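Local coordinates for protein lipoxygenase (Cyanothece sp., PDB 5EK8) that probably inserts both atoms of molecular oxygen into polyunsaturated fatty acids at a non-heme iron centre, as other lipoxygenases do, at residues A[169-174]-A[495-500]; A[262-267]-A[274-279]; A[292-297]-A[326-331]; A[526-531]-A[535-540]. All coordinates share one frame; numbering follows the deposited sequence.

Contact 1 (A[169-174]-A[495-500])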
# COMPACT_ATOMS: atom_id res chain seq x y z
N SER A 169 -4.15 7.65 14.31
CA SER A 169 -4.68 6.67 13.37
C SER A 169 -5.10 5.40 14.08
O SER A 169 -4.47 4.98 15.05
CB SER A 169 -3.65 6.33 12.29
OG SER A 169 -4.12 5.29 11.45
N PRO A 170 -6.19 4.78 13.60
CA PRO A 170 -6.59 3.44 14.04
C PRO A 170 -5.63 2.38 13.50
O PRO A 170 -5.76 1.20 13.81
CB PRO A 170 -7.99 3.28 13.44
CG PRO A 170 -8.01 4.21 12.27
CD PRO A 170 -7.17 5.38 12.67
N PHE A 171 -4.68 2.82 12.68
CA PHE A 171 -3.72 1.92 12.06
C PHE A 171 -2.30 2.29 12.44
O PHE A 171 -2.03 3.42 12.85
CB PHE A 171 -3.87 1.94 10.54
CG PHE A 171 -5.29 1.74 10.06
CD1 PHE A 171 -5.96 0.55 10.31
CD2 PHE A 171 -5.94 2.74 9.35
CE1 PHE A 171 -7.26 0.36 9.87
CE2 PHE A 171 -7.24 2.55 8.90
CZ PHE A 171 -7.90 1.36 9.16
N ALA A 172 -1.39 1.34 12.31
CA ALA A 172 0.02 1.63 12.48
C ALA A 172 0.55 2.35 11.24
O ALA A 172 0.79 1.73 10.19
CB ALA A 172 0.80 0.37 12.74
N ARG A 173 0.73 3.66 11.36
CA ARG A 173 1.18 4.50 10.26
C ARG A 173 2.23 5.49 10.75
O ARG A 173 2.34 5.75 11.95
CB ARG A 173 0.00 5.26 9.64
CG ARG A 173 -1.16 4.38 9.21
CD ARG A 173 -2.16 5.18 8.39
NE ARG A 173 -1.48 5.82 7.28
CZ ARG A 173 -2.05 6.69 6.45
NH1 ARG A 173 -3.32 7.03 6.60
NH2 ARG A 173 -1.33 7.22 5.47
N ILE A 174 3.00 6.04 9.81
CA ILE A 174 3.99 7.05 10.17
C ILE A 174 3.28 8.37 10.45
O ILE A 174 2.21 8.64 9.91
CB ILE A 174 5.04 7.24 9.05
CG1 ILE A 174 6.25 8.02 9.58
CG2 ILE A 174 4.43 7.92 7.83
CD1 ILE A 174 7.39 8.12 8.59
N HIS A 495 2.32 -1.95 18.00
CA HIS A 495 1.66 -0.86 17.29
C HIS A 495 0.56 -1.32 16.36
O HIS A 495 -0.10 -0.50 15.72
CB HIS A 495 2.69 -0.05 16.51
CG HIS A 495 3.59 0.76 17.39
ND1 HIS A 495 4.84 0.33 17.79
CD2 HIS A 495 3.41 1.97 17.97
CE1 HIS A 495 5.39 1.24 18.56
NE2 HIS A 495 4.55 2.25 18.69
N SER A 496 0.34 -2.63 16.28
CA SER A 496 -0.72 -3.15 15.44
C SER A 496 -2.07 -2.84 16.07
O SER A 496 -2.13 -2.30 17.17
CB SER A 496 -0.55 -4.66 15.24
OG SER A 496 -0.66 -5.36 16.46
N MET A 497 -3.15 -3.15 15.36
CA MET A 497 -4.48 -2.97 15.91
C MET A 497 -4.74 -3.99 17.00
O MET A 497 -4.11 -5.05 17.03
CB MET A 497 -5.55 -3.10 14.83
CG MET A 497 -5.45 -2.08 13.71
SD MET A 497 -6.88 -2.16 12.60
CE MET A 497 -8.12 -1.29 13.55
N PRO A 498 -5.65 -3.67 17.91
CA PRO A 498 -6.14 -4.74 18.78
C PRO A 498 -6.93 -5.76 17.96
O PRO A 498 -7.79 -5.36 17.18
CB PRO A 498 -7.05 -4.00 19.78
CG PRO A 498 -7.33 -2.67 19.15
CD PRO A 498 -6.14 -2.35 18.33
N TYR A 499 -6.62 -7.04 18.13
CA TYR A 499 -7.31 -8.10 17.40
C TYR A 499 -8.81 -8.13 17.69
O TYR A 499 -9.24 -7.98 18.83
CB TYR A 499 -6.70 -9.46 17.73
CG TYR A 499 -7.43 -10.64 17.11
CD1 TYR A 499 -7.47 -10.81 15.73
CD2 TYR A 499 -8.06 -11.58 17.90
CE1 TYR A 499 -8.14 -11.90 15.16
CE2 TYR A 499 -8.73 -12.66 17.35
CZ TYR A 499 -8.76 -12.82 15.98
OH TYR A 499 -9.43 -13.90 15.46
N GLN A 500 -9.57 -8.34 16.63
CA GLN A 500 -11.02 -8.43 16.69
C GLN A 500 -11.48 -9.43 15.64
O GLN A 500 -11.34 -9.17 14.46
CB GLN A 500 -11.67 -7.07 16.46
CG GLN A 500 -13.19 -7.09 16.39
CD GLN A 500 -13.76 -5.77 15.88
OE1 GLN A 500 -13.54 -5.39 14.72
NE2 GLN A 500 -14.49 -5.07 16.74
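F171 and M497 leave their backbones alike: in each, CG stands anti to the carbonyl carbon and beside the backbone N (chi1 -50° and -61°), and the side chains run side by side, pointing the same way. M497 then stays extended until chi3 (78°), which turns the chain and leaves CE near P170 O and the rim of the F171 ring. SD ends at the edge of the phenylalanine ring, 3.7 Å from CD1 of F171 and near the ring plane, 4.8 Å from the centroid: an edge-on Met-aromatic contact. The same chain passes against the carbonyl oxygen of P170, M497 CG lying 3.3 Å from P170 O. P170 also places CG over one face of the F171 ring, toward the rim. Further along, A172 points CB at the last turn of helix 482-495, packing 3.2 Å from H495 O. An ST turn shapes the loop ahead of the ring, F171 N donating to S169 OG at 2.8 Å. The ring also touches V365 of helix 337-377 and C428, T429 and V432 of helix 421-432, and stands about 9 Å from the side chain of the iron ligand H364. With an alanine at M497, the F171 edge would probably lose its sulfur neighbour and a gap would open beside P170. No hydrogen bond joins the segments, so their chemistry is probably one of fit and dispersion.

Contact 2 (A[262-267]-A[274-279])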
# COMPACT_ATOMS: atom_id res chain seq x y z
N LEU A 262 -12.52 -14.85 -3.26
CA LEU A 262 -12.29 -16.11 -2.56
C LEU A 262 -13.65 -16.72 -2.27
O LEU A 262 -14.30 -16.37 -1.29
CB LEU A 262 -11.48 -15.89 -1.28
CG LEU A 262 -10.72 -17.08 -0.68
CD1 LEU A 262 -9.66 -16.58 0.29
CD2 LEU A 262 -11.66 -18.02 0.04
N LEU A 263 -14.07 -17.64 -3.14
CA LEU A 263 -15.43 -18.16 -3.10
C LEU A 263 -15.75 -19.04 -1.90
O LEU A 263 -14.86 -19.59 -1.25
CB LEU A 263 -15.72 -18.94 -4.39
CG LEU A 263 -15.75 -18.15 -5.70
CD1 LEU A 263 -16.30 -19.03 -6.79
CD2 LEU A 263 -16.57 -16.88 -5.56
N LYS A 264 -17.04 -19.16 -1.61
CA LYS A 264 -17.51 -20.09 -0.60
C LYS A 264 -18.07 -21.33 -1.28
O LYS A 264 -18.86 -21.24 -2.22
CB LYS A 264 -18.57 -19.44 0.30
CG LYS A 264 -18.05 -18.20 1.03
CD LYS A 264 -18.96 -17.78 2.18
CE LYS A 264 -20.20 -17.04 1.70
NZ LYS A 264 -20.97 -16.46 2.84
N ARG A 265 -17.62 -22.49 -0.82
CA ARG A 265 -18.05 -23.78 -1.33
C ARG A 265 -19.12 -24.36 -0.40
O ARG A 265 -19.09 -24.13 0.81
CB ARG A 265 -16.85 -24.72 -1.43
CG ARG A 265 -17.08 -26.00 -2.22
CD ARG A 265 -15.75 -26.69 -2.47
NE ARG A 265 -15.85 -27.72 -3.50
CZ ARG A 265 -14.81 -28.31 -4.08
NH1 ARG A 265 -13.57 -27.96 -3.73
NH2 ARG A 265 -14.99 -29.24 -5.01
N SER A 266 -20.07 -25.10 -0.97
CA SER A 266 -21.11 -25.72 -0.16
C SER A 266 -20.58 -26.98 0.51
O SER A 266 -19.74 -27.68 -0.05
CB SER A 266 -22.34 -26.03 -1.02
OG SER A 266 -23.27 -26.82 -0.30
N LYS A 267 -21.08 -27.26 1.71
CA LYS A 267 -20.62 -28.41 2.46
C LYS A 267 -21.31 -29.69 1.99
O LYS A 267 -20.72 -30.76 1.98
CB LYS A 267 -20.85 -28.20 3.96
CG LYS A 267 -20.06 -27.04 4.54
CD LYS A 267 -20.50 -26.72 5.96
CE LYS A 267 -19.83 -25.45 6.46
NZ LYS A 267 -20.22 -25.10 7.86
N LYS A 274 -20.48 -19.81 -4.09
CA LYS A 274 -21.14 -18.53 -3.96
C LYS A 274 -20.21 -17.45 -3.43
O LYS A 274 -19.15 -17.75 -2.87
CB LYS A 274 -22.36 -18.63 -3.04
CG LYS A 274 -22.02 -18.80 -1.58
CD LYS A 274 -23.26 -18.70 -0.70
CE LYS A 274 -23.89 -17.33 -0.78
NZ LYS A 274 -24.96 -17.17 0.26
N MET A 275 -20.60 -16.20 -3.64
CA MET A 275 -19.89 -15.06 -3.08
C MET A 275 -20.89 -14.05 -2.54
O MET A 275 -21.88 -13.71 -3.20
CB MET A 275 -18.97 -14.42 -4.12
CG MET A 275 -18.08 -13.30 -3.57
SD MET A 275 -16.57 -13.85 -2.74
CE MET A 275 -17.16 -14.18 -1.07
N SER A 276 -20.65 -13.58 -1.32
CA SER A 276 -21.60 -12.74 -0.61
C SER A 276 -21.03 -11.36 -0.34
O SER A 276 -19.92 -11.22 0.17
CB SER A 276 -22.01 -13.39 0.71
OG SER A 276 -22.50 -14.71 0.52
N PHE A 277 -21.82 -10.35 -0.67
CA PHE A 277 -21.53 -9.00 -0.23
C PHE A 277 -22.74 -8.45 0.51
O PHE A 277 -23.77 -8.16 -0.10
CB PHE A 277 -21.15 -8.11 -1.42
CG PHE A 277 -19.87 -8.52 -2.09
CD1 PHE A 277 -18.67 -8.50 -1.40
CD2 PHE A 277 -19.87 -8.93 -3.42
CE1 PHE A 277 -17.49 -8.88 -2.01
CE2 PHE A 277 -18.69 -9.31 -4.04
CZ PHE A 277 -17.50 -9.28 -3.33
N ILE A 278 -22.60 -8.33 1.83
CA ILE A 278 -23.67 -7.84 2.69
C ILE A 278 -23.20 -6.60 3.46
O ILE A 278 -22.14 -6.61 4.09
CB ILE A 278 -24.14 -8.92 3.69
CG1 ILE A 278 -25.00 -9.96 2.98
CG2 ILE A 278 -24.93 -8.29 4.82
CD1 ILE A 278 -24.23 -11.16 2.50
N TRP A 279 -24.00 -5.55 3.41
CA TRP A 279 -23.60 -4.25 3.93
C TRP A 279 -24.43 -3.81 5.13
O TRP A 279 -24.44 -2.63 5.49
CB TRP A 279 -23.70 -3.19 2.82
CG TRP A 279 -23.11 -3.66 1.52
CD1 TRP A 279 -23.75 -4.36 0.53
CD2 TRP A 279 -21.76 -3.47 1.07
NE1 TRP A 279 -22.88 -4.62 -0.50
CE2 TRP A 279 -21.66 -4.08 -0.20
CE3 TRP A 279 -20.64 -2.85 1.62
CZ2 TRP A 279 -20.47 -4.09 -0.92
CZ3 TRP A 279 -19.45 -2.86 0.90
CH2 TRP A 279 -19.38 -3.47 -0.36
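K264 and K274 form an antiparallel hydrogen-bonded pair, each giving and taking one backbone bond. K264 N reaches K274 O at 2.8 Å and almost straight (170°), while the return bond, K274 N to K264 O at 2.9 Å, is more bent (137°). This pair belongs to the beta hairpin of strands 264-266 and 272-277, part of a larger antiparallel sheet in which strand 513-515 flanks the first arm and strand 291-300 the second. Van der Waals packing comes from the pair and the residues next to it. The aliphatic stems of the two lysines meet, K264 CB lying 4.0 Å from K274 CG. L263 lays CD2 against CB of M275 at 3.7 Å, the two side chains crossing at a slant. M275 has CG anti to its own N (chi1 -174°) and folds back at chi2 and chi3, which carries CE to within 3.6 Å of L262 O; its side chain also touches W515. Polar contact gathers on the face bearing the lysines. K264 runs on to S276, where NZ makes only a weak bond to OG at 3.3 Å. Stronger partners for that ammonium are N508 and D510. S276 OG binds E294, and K274 NZ forms salt bridges with both E294 and D510. The two ammonium groups stand 4.8 Å apart (K264 NZ to K274 NZ), and the shared D510, with E294, probably offsets much of the repulsion between them.

Contact 3 (A[292-297]-A[326-331])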
# COMPACT_ATOMS: atom_id res chain seq x y z
N ASN A 292 -27.20 -5.83 -0.86
CA ASN A 292 -26.73 -7.12 -0.40
C ASN A 292 -26.86 -8.10 -1.55
O ASN A 292 -27.95 -8.61 -1.83
CB ASN A 292 -27.52 -7.61 0.82
CG ASN A 292 -27.30 -6.74 2.05
OD1 ASN A 292 -26.30 -6.03 2.16
ND2 ASN A 292 -28.23 -6.81 2.98
N VAL A 293 -25.76 -8.34 -2.25
CA VAL A 293 -25.80 -9.19 -3.43
C VAL A 293 -25.03 -10.48 -3.22
O VAL A 293 -23.92 -10.48 -2.67
CB VAL A 293 -25.25 -8.48 -4.69
CG1 VAL A 293 -26.19 -7.39 -5.11
CG2 VAL A 293 -23.87 -7.92 -4.44
N GLU A 294 -25.63 -11.59 -3.63
CA GLU A 294 -24.98 -12.88 -3.50
C GLU A 294 -25.02 -13.61 -4.83
O GLU A 294 -26.09 -13.81 -5.40
CB GLU A 294 -25.64 -13.70 -2.39
CG GLU A 294 -25.65 -12.98 -1.05
CD GLU A 294 -26.06 -13.88 0.10
OE1 GLU A 294 -27.27 -13.95 0.41
OE2 GLU A 294 -25.16 -14.52 0.70
N ALA A 295 -23.85 -13.99 -5.34
CA ALA A 295 -23.79 -14.68 -6.62
C ALA A 295 -23.49 -16.15 -6.41
O ALA A 295 -22.57 -16.50 -5.69
CB ALA A 295 -22.74 -14.05 -7.53
N TYR A 296 -24.27 -17.00 -7.05
CA TYR A 296 -24.12 -18.43 -6.92
C TYR A 296 -23.57 -18.99 -8.22
O TYR A 296 -23.96 -18.56 -9.31
CB TYR A 296 -25.45 -19.09 -6.57
CG TYR A 296 -26.03 -18.63 -5.25
CD1 TYR A 296 -25.96 -19.44 -4.12
CD2 TYR A 296 -26.64 -17.39 -5.13
CE1 TYR A 296 -26.49 -19.03 -2.91
CE2 TYR A 296 -27.16 -16.96 -3.93
CZ TYR A 296 -27.09 -17.78 -2.82
OH TYR A 296 -27.61 -17.36 -1.61
N PHE A 297 -22.66 -19.95 -8.11
CA PHE A 297 -22.04 -20.57 -9.27
C PHE A 297 -22.05 -22.08 -9.11
O PHE A 297 -22.15 -22.59 -8.01
CB PHE A 297 -20.60 -20.08 -9.45
CG PHE A 297 -20.45 -18.58 -9.38
CD1 PHE A 297 -20.48 -17.82 -10.54
CD2 PHE A 297 -20.30 -17.94 -8.16
CE1 PHE A 297 -20.34 -16.44 -10.48
CE2 PHE A 297 -20.17 -16.56 -8.10
CZ PHE A 297 -20.19 -15.82 -9.26
N LYS A 326 -35.48 -3.98 1.50
CA LYS A 326 -36.54 -4.42 0.59
C LYS A 326 -36.49 -5.94 0.47
O LYS A 326 -35.46 -6.55 0.74
CB LYS A 326 -36.40 -3.76 -0.79
CG LYS A 326 -36.57 -2.25 -0.78
CD LYS A 326 -36.19 -1.64 -2.12
CE LYS A 326 -37.07 -2.19 -3.23
NZ LYS A 326 -36.78 -1.52 -4.53
N ASP A 327 -37.59 -6.56 0.05
CA ASP A 327 -37.62 -8.01 -0.12
C ASP A 327 -36.55 -8.46 -1.11
O ASP A 327 -36.39 -7.88 -2.18
CB ASP A 327 -39.00 -8.47 -0.60
CG ASP A 327 -40.11 -8.08 0.36
OD1 ASP A 327 -40.09 -8.53 1.53
OD2 ASP A 327 -41.02 -7.33 -0.07
N ARG A 328 -35.80 -9.50 -0.74
CA ARG A 328 -34.74 -10.02 -1.60
C ARG A 328 -35.36 -10.54 -2.89
O ARG A 328 -36.44 -11.12 -2.89
CB ARG A 328 -33.93 -11.11 -0.90
CG ARG A 328 -34.45 -12.54 -1.10
CD ARG A 328 -33.78 -13.50 -0.13
NE ARG A 328 -32.34 -13.26 -0.04
CZ ARG A 328 -31.60 -13.56 1.02
NH1 ARG A 328 -30.30 -13.30 1.01
NH2 ARG A 328 -32.17 -14.10 2.09
N GLU A 329 -34.67 -10.28 -3.99
CA GLU A 329 -35.10 -10.71 -5.31
C GLU A 329 -34.12 -11.74 -5.84
O GLU A 329 -32.96 -11.78 -5.40
CB GLU A 329 -35.19 -9.52 -6.27
CG GLU A 329 -35.81 -8.27 -5.66
CD GLU A 329 -35.24 -6.99 -6.27
OE1 GLU A 329 -34.17 -7.06 -6.93
OE2 GLU A 329 -35.85 -5.91 -6.10
N VAL A 330 -34.58 -12.56 -6.78
CA VAL A 330 -33.77 -13.64 -7.34
C VAL A 330 -33.69 -13.55 -8.86
O VAL A 330 -34.70 -13.33 -9.53
CB VAL A 330 -34.35 -15.02 -6.95
CG1 VAL A 330 -33.47 -16.14 -7.47
CG2 VAL A 330 -34.47 -15.12 -5.44
N TYR A 331 -32.49 -13.72 -9.41
CA TYR A 331 -32.31 -13.61 -10.85
C TYR A 331 -31.46 -14.75 -11.41
O TYR A 331 -30.37 -15.02 -10.93
CB TYR A 331 -31.67 -12.25 -11.19
CG TYR A 331 -32.52 -11.09 -10.75
CD1 TYR A 331 -33.67 -10.74 -11.44
CD2 TYR A 331 -32.19 -10.35 -9.62
CE1 TYR A 331 -34.46 -9.68 -11.03
CE2 TYR A 331 -32.97 -9.29 -9.20
CZ TYR A 331 -34.11 -8.96 -9.91
OH TYR A 331 -34.89 -7.91 -9.50
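The carboxylate of E294 meets the guanidinium of R328 at its edge, near the guanidinium plane, with the two flat groups turned only 24° from each other. Neither group stacks on a face of the other. The contact is a single salt bridge from OE1 of E294 to NH1 of R328, 3.2 Å long. E294 is extended beyond CG (chi2 -169°), which carries its carboxylate out to R328, whereas R328 bends at chi3 (-44°) to bring its end across. The other carboxylate oxygen, OE2, is engaged within the sheet by S276 OG and K274 NZ, so the buried glutamate is held from two sides and is likely to stay ionised. On the 326-331 side, Y331 OH donates to E329 OE1 at 2.8 Å, coming from above the carboxylate plane, while that oxygen lies in the plane of the tyrosine ring. The backbones do not pair here: E294 CA and V330 CA are 9.6 Å apart, because strand 303-313 runs between strands 291-300 and 329-331. The salt bridge therefore reaches past strand 303-313, from strand 291-300 to the loop leading into edge strand 329-331. V293 and A295 face away from it and pack on helix 337-377, F297 rests on helix 247-256, and Y331 touches K338 of helix 337-377.

Contact 4 (A[526-531]-A[535-540])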
# COMPACT_ATOMS: atom_id res chain seq x y z
N LEU A 526 -4.77 -20.00 16.42
CA LEU A 526 -3.35 -19.70 16.63
C LEU A 526 -3.21 -18.57 17.64
O LEU A 526 -3.75 -17.48 17.45
CB LEU A 526 -2.67 -19.32 15.31
CG LEU A 526 -1.98 -20.41 14.48
CD1 LEU A 526 -2.92 -21.58 14.21
CD2 LEU A 526 -1.46 -19.83 13.17
N PRO A 527 -2.48 -18.83 18.74
CA PRO A 527 -2.33 -17.85 19.82
C PRO A 527 -1.79 -16.50 19.35
O PRO A 527 -0.86 -16.45 18.54
CB PRO A 527 -1.33 -18.52 20.77
CG PRO A 527 -1.47 -19.97 20.50
CD PRO A 527 -1.80 -20.09 19.04
N ARG A 528 -2.38 -15.42 19.85
CA ARG A 528 -1.85 -14.08 19.64
C ARG A 528 -1.42 -13.49 20.98
O ARG A 528 -1.85 -13.95 22.03
CB ARG A 528 -2.88 -13.18 18.96
CG ARG A 528 -3.27 -13.67 17.59
CD ARG A 528 -4.07 -12.65 16.80
NE ARG A 528 -4.74 -13.30 15.69
CZ ARG A 528 -4.95 -12.73 14.51
NH1 ARG A 528 -4.52 -11.49 14.29
NH2 ARG A 528 -5.57 -13.39 13.55
N ALA A 529 -0.57 -12.48 20.92
CA ALA A 529 -0.00 -11.91 22.14
C ALA A 529 -0.84 -10.75 22.65
O ALA A 529 -1.80 -10.33 22.00
CB ALA A 529 1.43 -11.46 21.89
N THR A 530 -0.46 -10.25 23.81
CA THR A 530 -1.16 -9.15 24.45
C THR A 530 -0.19 -7.99 24.67
O THR A 530 0.96 -8.19 25.06
CB THR A 530 -1.80 -9.58 25.79
OG1 THR A 530 -2.97 -10.37 25.53
CG2 THR A 530 -2.19 -8.38 26.64
N PHE A 531 -0.64 -6.78 24.38
CA PHE A 531 0.11 -5.59 24.73
C PHE A 531 -0.87 -4.52 25.20
O PHE A 531 -1.95 -4.37 24.62
CB PHE A 531 0.94 -5.08 23.55
CG PHE A 531 1.84 -3.93 23.89
CD1 PHE A 531 1.52 -2.64 23.50
CD2 PHE A 531 3.00 -4.13 24.62
CE1 PHE A 531 2.34 -1.58 23.82
CE2 PHE A 531 3.82 -3.08 24.95
CZ PHE A 531 3.49 -1.80 24.55
N THR A 535 -5.42 -8.00 23.25
CA THR A 535 -4.83 -8.95 22.32
C THR A 535 -4.55 -8.27 20.98
O THR A 535 -5.44 -7.66 20.39
CB THR A 535 -5.76 -10.15 22.10
OG1 THR A 535 -5.94 -10.84 23.34
CG2 THR A 535 -5.16 -11.09 21.06
N LYS A 536 -3.31 -8.37 20.52
CA LYS A 536 -2.90 -7.67 19.31
C LYS A 536 -3.00 -8.54 18.05
O LYS A 536 -2.80 -9.76 18.11
CB LYS A 536 -1.47 -7.14 19.48
CG LYS A 536 -1.28 -6.30 20.73
CD LYS A 536 -2.35 -5.22 20.87
CE LYS A 536 -2.30 -4.22 19.70
NZ LYS A 536 -1.02 -3.47 19.66
N VAL A 537 -3.33 -7.91 16.93
CA VAL A 537 -3.58 -8.63 15.68
C VAL A 537 -2.31 -9.26 15.10
O VAL A 537 -2.34 -10.38 14.62
CB VAL A 537 -4.26 -7.71 14.62
CG1 VAL A 537 -3.43 -6.47 14.37
CG2 VAL A 537 -4.49 -8.47 13.33
N ILE A 538 -1.18 -8.55 15.18
CA ILE A 538 0.06 -9.11 14.65
C ILE A 538 0.76 -10.00 15.69
O ILE A 538 1.01 -9.58 16.82
CB ILE A 538 1.05 -8.00 14.19
CG1 ILE A 538 0.44 -7.15 13.08
CG2 ILE A 538 2.34 -8.63 13.69
CD1 ILE A 538 0.05 -7.94 11.87
N ARG A 539 1.06 -11.22 15.28
CA ARG A 539 1.79 -12.16 16.13
C ARG A 539 3.29 -11.86 16.12
O ARG A 539 3.84 -11.47 15.09
CB ARG A 539 1.53 -13.59 15.67
CG ARG A 539 0.06 -14.01 15.80
CD ARG A 539 -0.14 -15.45 15.36
NE ARG A 539 -1.52 -15.89 15.53
CZ ARG A 539 -2.47 -15.75 14.61
NH1 ARG A 539 -2.19 -15.18 13.44
NH2 ARG A 539 -3.70 -16.18 14.86
N PRO A 540 3.95 -12.04 17.28
CA PRO A 540 5.39 -11.78 17.39
C PRO A 540 6.26 -12.79 16.63
O PRO A 540 6.02 -13.99 16.70
CB PRO A 540 5.65 -11.87 18.89
CG PRO A 540 4.58 -12.77 19.39
CD PRO A 540 3.37 -12.45 18.57
O HOH W 1 -0.59 -10.80 18.54
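R539 grips the backbone of L526 and P527 with one edge of its guanidinium. NH2 donates to L526 O at 2.9 Å (163°) and NE to P527 O at 3.1 Å, with a weak second bond from NE to L526 O. Both oxygens lie in the guanidinium plane, yet the donors sit above the carbonyl planes. The arginine runs extended from CG to NE, then turns its head at chi4 (89°), presenting one face to NE of R528 and the other to CB of L526. R528 NE and R539 NH2 are both donors, 3.2 Å apart and not bonded, in planes turned 50° from each other. Further along, K536 N donates to A529 O at 2.9 Å, and T535 CA approaches the same oxygen at 3.3 Å. A water ties A529 N to the carbonyls of K536 and I538, beyond the ends of the two short strands. Outside this shell each arginine has its own acid: D522 for R528, D436 for R539. A leucine in place of R539 would probably leave the L526 and P527 carbonyls without these donors and D436 without its salt bridge. K536 coils its chain to hand NZ to V493 O and S496 O. T530 and T535 form a non-hydrogen-bonded antiparallel pair, which places the contact in a short beta hairpin, strands 530-531 and 534-535, whose flanks are sewn together by side chains and water.

In the fold
From the N terminus, the chain first passes 169-174, which waits some 320 residues, more than half of them helical, for contact 1 to close at 495-500. Contacts 2 and 3 both fall within that long loop, one after the other: contact 2 closes a local hairpin, and contact 3 then spans about 30 residues. Both belong to the same antiparallel sheet and touch through neighbouring strands 272-277 and 291-300. Contact 4 follows contact 1 in series, yet adjoins it in space, backbone bonds linking M497 with V537 and Y499 with T535. No pair crosses. Contacts 1 and 4 gather loops at the C-terminal end of helix 482-495, well apart from the two sheet contacts.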